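Local coordinates for protein pullulanase (PDB 2YOC) that hydrolyses the alpha-1,6-glucosidic linkages of pullulan and probably of related branched alpha-glucans, as a calcium-binding secreted enzyme, at residues Ala739-Gln744 with Leu753-Ala758; Ser872-Arg877 with Asp884-Val889; Ser867-Ser872 with Val889-Gln894. One frame throughout, in Å; residues are numbered along the deposited sequence.

Interaction 1: Ala739-Gln744 with Leu753-Ala758; sequences ALRQNQ and LPNELA
Arg741 and Glu756 form a salt bridge in which the guanidinium meets the carboxylate side-on. Arg741 NE reaches Glu756 OE2 at 2.7 Å, and Arg741 NH2 takes OE1 of the same carboxylate, also at 2.7 Å. Both acceptors lie near the guanidinium plane, so the paired bonds fix its rotation, and Asn755 CB rests over one face toward the rim.

Amide hydrogen bonds form the second group. Asn755 ND2 points almost straight at Arg741 O (2.8 Å, 175° at the hydrogen), although it stands above the carbonyl plane, and it also donates to Lys833 O. Gln744 reaches out nearly straight from CG, so that its NE2 arrives at Leu753 O (3.3 Å). Its amide stacks on that of Asn755, the planes 27° apart. Asparagine suits the start of the type I turn 755-758, where OD1 accepts weak bonds from the turn's own N-H groups.

Apolar contact adds to this: Leu757 CD1 lies 3.7 Å from Arg741 CG, packing a branched side chain across the arginine's aliphatic stem.

The turn thus closes onto the end of helix 739-742, ahead of helix 762-776. Helix 912-919 touches Arg741, Glu756 and Leu757, and carbonyls of Tyr832 and Ala834, at the end of helix 826-833, receive Arg741 NH1.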
loop_
_atom_site.group_PDB
_atom_site.type_symbol
_atom_site.label_atom_id
_atom_site.label_comp_id
_atom_site.label_asym_id
_atom_site.label_seq_id
_atom_site.Cartn_x
_atom_site.Cartn_y
_atom_site.Cartn_z
ATOM N N ALA B 739 -12.030 -25.286 9.213
ATOM C CA ALA B 739 -11.240 -24.052 9.408
ATOM C C ALA B 739 -10.282 -24.212 10.611
ATOM O O ALA B 739 -9.161 -23.702 10.584
ATOM C CB ALA B 739 -12.163 -22.874 9.640
ATOM N N LEU B 740 -10.715 -24.978 11.634
ATOM C CA LEU B 740 -9.914 -25.304 12.809
ATOM C C LEU B 740 -8.633 -26.096 12.457
ATOM O O LEU B 740 -7.684 -26.112 13.246
ATOM C CB LEU B 740 -10.752 -26.069 13.844
ATOM C CG LEU B 740 -11.822 -25.268 14.583
ATOM C CD1 LEU B 740 -12.671 -26.180 15.449
ATOM C CD2 LEU B 740 -11.203 -24.200 15.461
ATOM N N ARG B 741 -8.614 -26.744 11.273
ATOM C CA ARG B 741 -7.468 -27.498 10.766
ATOM C C ARG B 741 -6.749 -26.698 9.661
ATOM O O ARG B 741 -5.527 -26.585 9.684
ATOM C CB ARG B 741 -7.924 -28.870 10.267
ATOM C CG ARG B 741 -6.825 -29.695 9.640
ATOM C CD ARG B 741 -6.968 -31.143 10.034
ATOM N NE ARG B 741 -5.886 -31.967 9.497
ATOM C CZ ARG B 741 -4.682 -32.096 10.042
ATOM N NH1 ARG B 741 -4.362 -31.414 11.134
ATOM N NH2 ARG B 741 -3.775 -32.877 9.480
ATOM N N GLN B 742 -7.525 -26.130 8.732
ATOM C CA GLN B 742 -7.086 -25.317 7.596
ATOM C C GLN B 742 -6.272 -24.093 7.968
ATOM O O GLN B 742 -5.421 -23.687 7.174
ATOM C CB GLN B 742 -8.309 -24.784 6.846
ATOM C CG GLN B 742 -8.975 -25.737 5.893
ATOM C CD GLN B 742 -9.881 -24.907 5.038
ATOM O OE1 GLN B 742 -10.759 -24.174 5.532
ATOM N NE2 GLN B 742 -9.618 -24.931 3.744
ATOM N N ASN B 743 -6.619 -23.428 9.088
ATOM C CA ASN B 743 -5.955 -22.202 9.533
ATOM C C ASN B 743 -4.800 -22.513 10.491
ATOM O O ASN B 743 -4.911 -22.295 11.703
ATOM C CB ASN B 743 -6.963 -21.226 10.156
ATOM C CG ASN B 743 -8.152 -20.910 9.288
ATOM O OD1 ASN B 743 -8.038 -20.662 8.080
ATOM N ND2 ASN B 743 -9.330 -20.902 9.889
ATOM N N GLN B 744 -3.687 -23.025 9.927
ATOM C CA GLN B 744 -2.487 -23.385 10.678
ATOM C C GLN B 744 -1.783 -22.135 11.212
ATOM O O GLN B 744 -2.089 -21.025 10.778
ATOM C CB GLN B 744 -1.527 -24.176 9.780
ATOM C CG GLN B 744 -1.980 -25.575 9.398
ATOM C CD GLN B 744 -0.854 -26.296 8.706
ATOM O OE1 GLN B 744 -0.595 -26.096 7.519
ATOM N NE2 GLN B 744 -0.101 -27.083 9.455
ATOM N N LEU B 753 5.241 -27.092 7.103
ATOM C CA LEU B 753 4.791 -28.481 7.196
ATOM C C LEU B 753 3.262 -28.449 7.192
ATOM O O LEU B 753 2.618 -28.444 8.252
ATOM C CB LEU B 753 5.415 -29.169 8.439
ATOM C CG LEU B 753 4.988 -30.592 8.797
ATOM C CD1 LEU B 753 5.251 -31.571 7.671
ATOM C CD2 LEU B 753 5.664 -31.047 10.065
ATOM N N PRO B 754 2.668 -28.320 5.987
ATOM C CA PRO B 754 1.209 -28.196 5.910
ATOM C C PRO B 754 0.475 -29.491 6.147
ATOM O O PRO B 754 1.011 -30.568 5.899
ATOM C CB PRO B 754 0.951 -27.640 4.500
ATOM C CG PRO B 754 2.311 -27.418 3.884
ATOM C CD PRO B 754 3.271 -28.270 4.645
ATOM N N ASN B 755 -0.748 -29.373 6.657
ATOM C CA ASN B 755 -1.635 -30.501 6.890
ATOM C C ASN B 755 -2.511 -30.700 5.641
ATOM O O ASN B 755 -2.652 -29.773 4.835
ATOM C CB ASN B 755 -2.459 -30.287 8.164
ATOM C CG ASN B 755 -3.369 -29.072 8.209
ATOM O OD1 ASN B 755 -3.984 -28.656 7.220
ATOM N ND2 ASN B 755 -3.573 -28.548 9.408
ATOM N N GLU B 756 -3.104 -31.895 5.483
ATOM C CA GLU B 756 -3.931 -32.227 4.311
ATOM C C GLU B 756 -5.031 -31.244 3.926
ATOM O O GLU B 756 -5.377 -31.188 2.746
ATOM C CB GLU B 756 -4.444 -33.676 4.340
ATOM C CG GLU B 756 -5.656 -33.924 5.218
ATOM C CD GLU B 756 -5.419 -33.885 6.715
ATOM O OE1 GLU B 756 -4.286 -34.188 7.162
ATOM O OE2 GLU B 756 -6.390 -33.578 7.442
ATOM N N LEU B 757 -5.556 -30.460 4.892
ATOM C CA LEU B 757 -6.635 -29.501 4.615
ATOM C C LEU B 757 -6.168 -28.071 4.291
ATOM O O LEU B 757 -6.940 -27.288 3.726
ATOM C CB LEU B 757 -7.701 -29.497 5.740
ATOM C CG LEU B 757 -8.247 -30.845 6.255
ATOM C CD1 LEU B 757 -9.410 -30.621 7.188
ATOM C CD2 LEU B 757 -8.731 -31.719 5.141
ATOM N N ALA B 758 -4.904 -27.746 4.630
ATOM C CA ALA B 758 -4.302 -26.421 4.453
ATOM C C ALA B 758 -4.230 -25.927 3.003
ATOM O O ALA B 758 -3.962 -26.714 2.085
ATOM C CB ALA B 758 -2.925 -26.375 5.098
#

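Interaction 2: Ser872-Arg877 with Asp884-Val889; sequences SKSFTR and DWFNRV
Lys873 and Phe886 bring the two backbones together, their CA atoms 5.0 Å apart. Phe886 is the last residue of helix 883-886, and Asn887 is the first to leave the helical conformation. Facing it, the chain from Lys873 to Thr876 folds into a type I' turn, with Ser874 and Phe875 both at positive phi. A CA-H...O contact joins the two: Lys873 CA lies 3.4 Å from Phe886 O. Just before the turn, Ser872 OG accepts from Ser874 N in an ST turn, while Asp828 holds the same hydroxyl from outside.

The ring of Phe886 carries most of the side-chain contact. Its CD1 edge approaches Lys873 O at 3.3 Å, and CE1, next along the rim, faces Ser874 OG, whose hydrogen-bond partner is Gly901 O. Thr876 OG1 comes to the ring obliquely. With OG1 set beside its own backbone N (chi1 -50°), the threonine hydroxyl also donates to Lys873 O at 2.6 Å, in the carbonyl plane. Thr876 N reaches the same oxygen, so two donors from one residue grip the carbonyl that closes the turn. Trp885 brings its CD1 edge over one face of the Phe886 ring, near the rim. Further along, Lys873 stretches its fully extended chain past the helix end, CE coming 3.6 Å from Asn887 OD1; both polar ends find Ser879 OG.

No conventional hydrogen bond crosses between the segments. The turn's oxygens meet slightly positive C-H groups of an aromatic rim, which suits phenylalanine to a buried place where the rim faces polar atoms. The serine hydroxyls, Lys873 NZ and Asn887 OD1 find partners in the turn or in Asp828, Ser879 and Gly901, so packing rather than directed bonding fits turn to helix.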
loop_
_atom_site.group_PDB
_atom_site.type_symbol
_atom_site.label_atom_id
_atom_site.label_comp_id
_atom_site.label_asym_id
_atom_site.label_seq_id
_atom_site.Cartn_x
_atom_site.Cartn_y
_atom_site.Cartn_z
ATOM N N SER B 872 -4.767 -30.296 27.938
ATOM C CA SER B 872 -5.849 -30.579 27.023
ATOM C C SER B 872 -7.200 -30.512 27.757
ATOM O O SER B 872 -7.280 -30.720 28.967
ATOM C CB SER B 872 -5.647 -31.943 26.383
ATOM O OG SER B 872 -6.739 -32.287 25.544
ATOM N N LYS B 873 -8.251 -30.183 27.006
ATOM C CA LYS B 873 -9.645 -30.089 27.447
ATOM C C LYS B 873 -10.473 -31.009 26.515
ATOM O O LYS B 873 -11.696 -30.907 26.449
ATOM C CB LYS B 873 -10.122 -28.611 27.378
ATOM C CG LYS B 873 -9.539 -27.769 28.499
ATOM C CD LYS B 873 -9.989 -26.318 28.476
ATOM C CE LYS B 873 -9.303 -25.512 29.565
ATOM N NZ LYS B 873 -9.785 -24.109 29.606
ATOM N N SER B 874 -9.776 -31.936 25.831
ATOM C CA SER B 874 -10.307 -32.856 24.831
ATOM C C SER B 874 -11.258 -32.160 23.844
ATOM O O SER B 874 -12.393 -32.579 23.583
ATOM C CB SER B 874 -10.741 -34.218 25.400
ATOM O OG SER B 874 -12.087 -34.327 25.828
ATOM N N PHE B 875 -10.727 -31.022 23.337
ATOM C CA PHE B 875 -11.282 -30.108 22.340
ATOM C C PHE B 875 -12.394 -29.167 22.833
ATOM O O PHE B 875 -13.053 -28.510 22.009
ATOM C CB PHE B 875 -11.601 -30.833 21.011
ATOM C CG PHE B 875 -10.417 -31.575 20.418
ATOM C CD1 PHE B 875 -9.455 -30.901 19.669
ATOM C CD2 PHE B 875 -10.253 -32.940 20.626
ATOM C CE1 PHE B 875 -8.358 -31.578 19.134
ATOM C CE2 PHE B 875 -9.158 -33.621 20.083
ATOM C CZ PHE B 875 -8.227 -32.938 19.331
ATOM N N THR B 876 -12.572 -29.058 24.174
ATOM C CA THR B 876 -13.591 -28.164 24.716
ATOM C C THR B 876 -13.184 -26.730 24.425
ATOM O O THR B 876 -12.043 -26.351 24.699
ATOM C CB THR B 876 -13.834 -28.415 26.205
ATOM O OG1 THR B 876 -14.042 -29.805 26.398
ATOM C CG2 THR B 876 -15.051 -27.679 26.729
ATOM N N ARG B 877 -14.093 -25.953 23.825
ATOM C CA ARG B 877 -13.834 -24.562 23.497
ATOM C C ARG B 877 -14.133 -23.661 24.709
ATOM O O ARG B 877 -13.224 -22.967 25.194
ATOM C CB ARG B 877 -14.603 -24.163 22.232
ATOM C CG ARG B 877 -14.545 -22.683 21.881
ATOM C CD ARG B 877 -15.055 -22.407 20.476
ATOM N NE ARG B 877 -16.512 -22.532 20.328
ATOM C CZ ARG B 877 -17.367 -21.520 20.451
ATOM N NH1 ARG B 877 -16.938 -20.315 20.806
ATOM N NH2 ARG B 877 -18.665 -21.716 20.266
ATOM N N ASP B 884 -14.956 -30.598 36.580
ATOM C CA ASP B 884 -13.673 -31.195 36.932
ATOM C C ASP B 884 -13.162 -32.090 35.796
ATOM O O ASP B 884 -11.957 -32.112 35.539
ATOM C CB ASP B 884 -13.795 -32.012 38.235
ATOM C CG ASP B 884 -14.093 -31.220 39.499
ATOM O OD1 ASP B 884 -13.533 -30.111 39.654
ATOM O OD2 ASP B 884 -14.838 -31.746 40.369
ATOM N N TRP B 885 -14.086 -32.808 35.104
ATOM C CA TRP B 885 -13.746 -33.713 34.013
ATOM C C TRP B 885 -12.902 -33.097 32.901
ATOM O O TRP B 885 -11.761 -33.517 32.715
ATOM C CB TRP B 885 -14.981 -34.396 33.439
ATOM C CG TRP B 885 -14.652 -35.646 32.663
ATOM C CD1 TRP B 885 -14.699 -35.813 31.309
ATOM C CD2 TRP B 885 -14.185 -36.891 33.205
ATOM N NE1 TRP B 885 -14.311 -37.092 30.977
ATOM C CE2 TRP B 885 -14.007 -37.780 32.121
ATOM C CE3 TRP B 885 -13.913 -37.348 34.510
ATOM C CZ2 TRP B 885 -13.561 -39.089 32.297
ATOM C CZ3 TRP B 885 -13.486 -38.653 34.687
ATOM C CH2 TRP B 885 -13.304 -39.505 33.588
ATOM N N PHE B 886 -13.443 -32.112 32.177
ATOM C CA PHE B 886 -12.730 -31.500 31.057
ATOM C C PHE B 886 -11.592 -30.555 31.415
ATOM O O PHE B 886 -10.582 -30.532 30.718
ATOM C CB PHE B 886 -13.704 -30.888 30.043
ATOM C CG PHE B 886 -14.507 -31.939 29.325
ATOM C CD1 PHE B 886 -13.999 -32.580 28.199
ATOM C CD2 PHE B 886 -15.754 -32.327 29.800
ATOM C CE1 PHE B 886 -14.736 -33.582 27.547
ATOM C CE2 PHE B 886 -16.488 -33.334 29.156
ATOM C CZ PHE B 886 -15.975 -33.952 28.031
ATOM N N ASN B 887 -11.735 -29.817 32.519
ATOM C CA ASN B 887 -10.764 -28.838 32.999
ATOM C C ASN B 887 -9.710 -29.440 33.927
ATOM O O ASN B 887 -9.076 -28.731 34.704
ATOM C CB ASN B 887 -11.516 -27.716 33.689
ATOM C CG ASN B 887 -12.210 -26.805 32.741
ATOM O OD1 ASN B 887 -11.634 -25.819 32.258
ATOM N ND2 ASN B 887 -13.483 -27.053 32.540
ATOM N N ARG B 888 -9.506 -30.737 33.823
ATOM C CA ARG B 888 -8.578 -31.490 34.647
ATOM C C ARG B 888 -7.130 -31.202 34.312
ATOM O O ARG B 888 -6.740 -31.222 33.136
ATOM C CB ARG B 888 -8.877 -32.991 34.504
ATOM C CG ARG B 888 -7.926 -33.901 35.233
ATOM C CD ARG B 888 -8.304 -35.337 35.034
ATOM N NE ARG B 888 -7.300 -36.212 35.628
ATOM C CZ ARG B 888 -6.331 -36.813 34.947
ATOM N NH1 ARG B 888 -6.248 -36.664 33.625
ATOM N NH2 ARG B 888 -5.445 -37.577 35.576
ATOM N N VAL B 889 -6.339 -30.923 35.369
ATOM C CA VAL B 889 -4.887 -30.724 35.294
ATOM C C VAL B 889 -4.228 -31.779 36.203
ATOM O O VAL B 889 -4.250 -31.633 37.429
ATOM C CB VAL B 889 -4.421 -29.282 35.617
ATOM C CG1 VAL B 889 -2.911 -29.145 35.432
ATOM C CG2 VAL B 889 -5.137 -28.281 34.738
#

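Interaction 3: Ser867-Ser872 with Val889-Gln894; sequences SELLRS and VDYSLQ
Arg871 crosses Val889 at about a right angle, its guanidinium under one methyl, and the contact can be followed outward along the arginine. With CG anti to the backbone N (chi1 -167°) and the chain extended to NE, CB and CG carry the side chain forward until Arg871 CD comes 3.8 Å from Val889 CG2. Arg871 NE is 3.4 Å from Val889 CG2, and CZ of Arg871 lies equally near it. NH1 and NH2 of Arg871 are each 3.8 Å from Val889 CG2. The methyl sits over the centre of the guanidinium face, slightly nearer NE, 3.3 Å above its plane. A beta-branched valine suits this: it offers one methyl to the flat cation, leaving the N-H edge to polar partners. NH1 binds Gln865 O, and NH2 forms a salt bridge with Asp421.

The other methyl, Val889 CG1, turns to the Leu869 cluster. Leu869 CD2 meets Leu893 CD2 at 3.6 Å, while its CD1 approaches Tyr891 CE1 obliquely. Leu893 and Tyr891 are presented by the type I turn 890-893, which Asp890 braces as an Asx turn: OD1 accepts from both Ser892 N and Ser892 OG.

Both segments belong to the long excursion after strand 860-864, the eighth of the parallel barrel. This is consistent with the (beta/alpha)8 catalytic barrel of the alpha-amylase family, where loops after the strands are often long; here apolar branches and an arginine face knit one together internally.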
loop_
_atom_site.group_PDB
_atom_site.type_symbol
_atom_site.label_atom_id
_atom_site.label_comp_id
_atom_site.label_asym_id
_atom_site.label_seq_id
_atom_site.Cartn_x
_atom_site.Cartn_y
_atom_site.Cartn_z
ATOM N N SER B 867 -0.131 -25.296 30.566
ATOM C CA SER B 867 0.559 -25.311 29.260
ATOM C C SER B 867 1.903 -26.016 29.306
ATOM O O SER B 867 2.285 -26.665 28.323
ATOM C CB SER B 867 0.688 -23.916 28.678
ATOM O OG SER B 867 -0.600 -23.347 28.549
ATOM N N GLU B 868 2.555 -25.970 30.496
ATOM C CA GLU B 868 3.817 -26.634 30.827
ATOM C C GLU B 868 3.627 -28.166 30.930
ATOM O O GLU B 868 4.617 -28.893 31.032
ATOM C CB GLU B 868 4.377 -26.064 32.160
ATOM C CG GLU B 868 3.722 -26.566 33.450
ATOM C CD GLU B 868 2.349 -26.037 33.829
ATOM O OE1 GLU B 868 1.803 -25.209 33.066
ATOM O OE2 GLU B 868 1.841 -26.408 34.914
ATOM N N LEU B 869 2.350 -28.634 30.985
ATOM C CA LEU B 869 1.945 -30.033 31.096
ATOM C C LEU B 869 1.045 -30.387 29.920
ATOM O O LEU B 869 0.103 -31.168 30.064
ATOM C CB LEU B 869 1.237 -30.307 32.437
ATOM C CG LEU B 869 1.985 -29.890 33.730
ATOM C CD1 LEU B 869 1.131 -30.116 34.958
ATOM C CD2 LEU B 869 3.338 -30.571 33.864
ATOM N N LEU B 870 1.314 -29.787 28.746
ATOM C CA LEU B 870 0.604 -30.023 27.480
ATOM C C LEU B 870 -0.920 -30.072 27.635
ATOM O O LEU B 870 -1.593 -30.795 26.895
ATOM C CB LEU B 870 1.136 -31.331 26.841
ATOM C CG LEU B 870 2.651 -31.433 26.685
ATOM C CD1 LEU B 870 3.079 -32.843 26.478
ATOM C CD2 LEU B 870 3.140 -30.576 25.545
ATOM N N ARG B 871 -1.458 -29.303 28.605
ATOM C CA ARG B 871 -2.879 -29.285 28.955
ATOM C C ARG B 871 -3.799 -29.386 27.781
ATOM O O ARG B 871 -3.629 -28.680 26.778
ATOM C CB ARG B 871 -3.268 -28.089 29.845
ATOM C CG ARG B 871 -4.648 -28.212 30.490
ATOM C CD ARG B 871 -5.043 -26.932 31.182
ATOM N NE ARG B 871 -6.341 -27.031 31.849
ATOM C CZ ARG B 871 -6.810 -26.120 32.694
ATOM N NH1 ARG B 871 -6.082 -25.052 33.000
ATOM N NH2 ARG B 871 -7.985 -26.294 33.278
ATOM N N SER B 872 -4.767 -30.296 27.938
ATOM C CA SER B 872 -5.849 -30.579 27.023
ATOM C C SER B 872 -7.200 -30.512 27.757
ATOM O O SER B 872 -7.280 -30.720 28.967
ATOM C CB SER B 872 -5.647 -31.943 26.383
ATOM O OG SER B 872 -6.739 -32.287 25.544
ATOM N N VAL B 889 -6.339 -30.923 35.369
ATOM C CA VAL B 889 -4.887 -30.724 35.294
ATOM C C VAL B 889 -4.228 -31.779 36.203
ATOM O O VAL B 889 -4.250 -31.633 37.429
ATOM C CB VAL B 889 -4.421 -29.282 35.617
ATOM C CG1 VAL B 889 -2.911 -29.145 35.432
ATOM C CG2 VAL B 889 -5.137 -28.281 34.738
ATOM N N ASP B 890 -3.677 -32.845 35.606
ATOM C CA ASP B 890 -3.047 -33.913 36.379
ATOM C C ASP B 890 -1.666 -33.546 36.962
ATOM O O ASP B 890 -0.657 -33.681 36.267
ATOM C CB ASP B 890 -2.975 -35.205 35.559
ATOM C CG ASP B 890 -2.398 -36.377 36.320
ATOM O OD1 ASP B 890 -2.263 -36.274 37.566
ATOM O OD2 ASP B 890 -2.088 -37.396 35.677
ATOM N N TYR B 891 -1.605 -33.149 38.247
ATOM C CA TYR B 891 -0.316 -32.800 38.844
ATOM C C TYR B 891 0.566 -34.009 39.218
ATOM O O TYR B 891 1.720 -33.831 39.625
ATOM C CB TYR B 891 -0.425 -31.705 39.937
ATOM C CG TYR B 891 -0.644 -30.313 39.368
ATOM C CD1 TYR B 891 0.408 -29.594 38.799
ATOM C CD2 TYR B 891 -1.902 -29.718 39.392
ATOM C CE1 TYR B 891 0.202 -28.337 38.228
ATOM C CE2 TYR B 891 -2.120 -28.453 38.842
ATOM C CZ TYR B 891 -1.066 -27.768 38.249
ATOM O OH TYR B 891 -1.271 -26.521 37.692
ATOM N N SER B 892 0.040 -35.243 39.005
ATOM C CA SER B 892 0.772 -36.499 39.225
ATOM C C SER B 892 1.456 -36.953 37.909
ATOM O O SER B 892 2.093 -38.006 37.868
ATOM C CB SER B 892 -0.156 -37.582 39.767
ATOM O OG SER B 892 -0.737 -38.368 38.735
ATOM N N LEU B 893 1.303 -36.135 36.846
ATOM C CA LEU B 893 1.855 -36.269 35.488
ATOM C C LEU B 893 1.723 -37.642 34.834
ATOM O O LEU B 893 2.726 -38.280 34.529
ATOM C CB LEU B 893 3.313 -35.749 35.365
ATOM C CG LEU B 893 3.783 -34.531 36.159
ATOM C CD1 LEU B 893 5.149 -34.078 35.635
ATOM C CD2 LEU B 893 2.779 -33.379 36.090
ATOM N N GLN B 894 0.501 -38.091 34.613
ATOM C CA GLN B 894 0.279 -39.369 33.946
ATOM C C GLN B 894 -0.208 -39.104 32.539
ATOM O O GLN B 894 0.089 -39.886 31.634
ATOM C CB GLN B 894 -0.722 -40.244 34.726
ATOM C CG GLN B 894 -0.220 -40.698 36.102
ATOM C CD GLN B 894 1.118 -41.401 36.032
ATOM O OE1 GLN B 894 2.119 -40.926 36.585
ATOM N NE2 GLN B 894 1.174 -42.524 35.307
#

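Interactions 2 and 3 are buried and lie in one loop region after the last barrel strand. They share Ser872 and Val889, with interaction 2 nested inside the loop that interaction 3 closes; Asn887 O and Arg871 NH2 meet at 3.0 Å where they touch. Interaction 1 comes earlier in the chain, between the sixth and seventh barrel strands, is only partly buried, and its centre stands 23 Å from that of interaction 2. Helix 826-833 and its end border all three. The chemistry follows the setting: a salt bridge and hydrogen bonds from side-chain amides cross interaction 1, whereas the buried pair mate through an aromatic rim, aliphatic branches and a guanidinium face, their polar groups bonding within a segment or outside the contact.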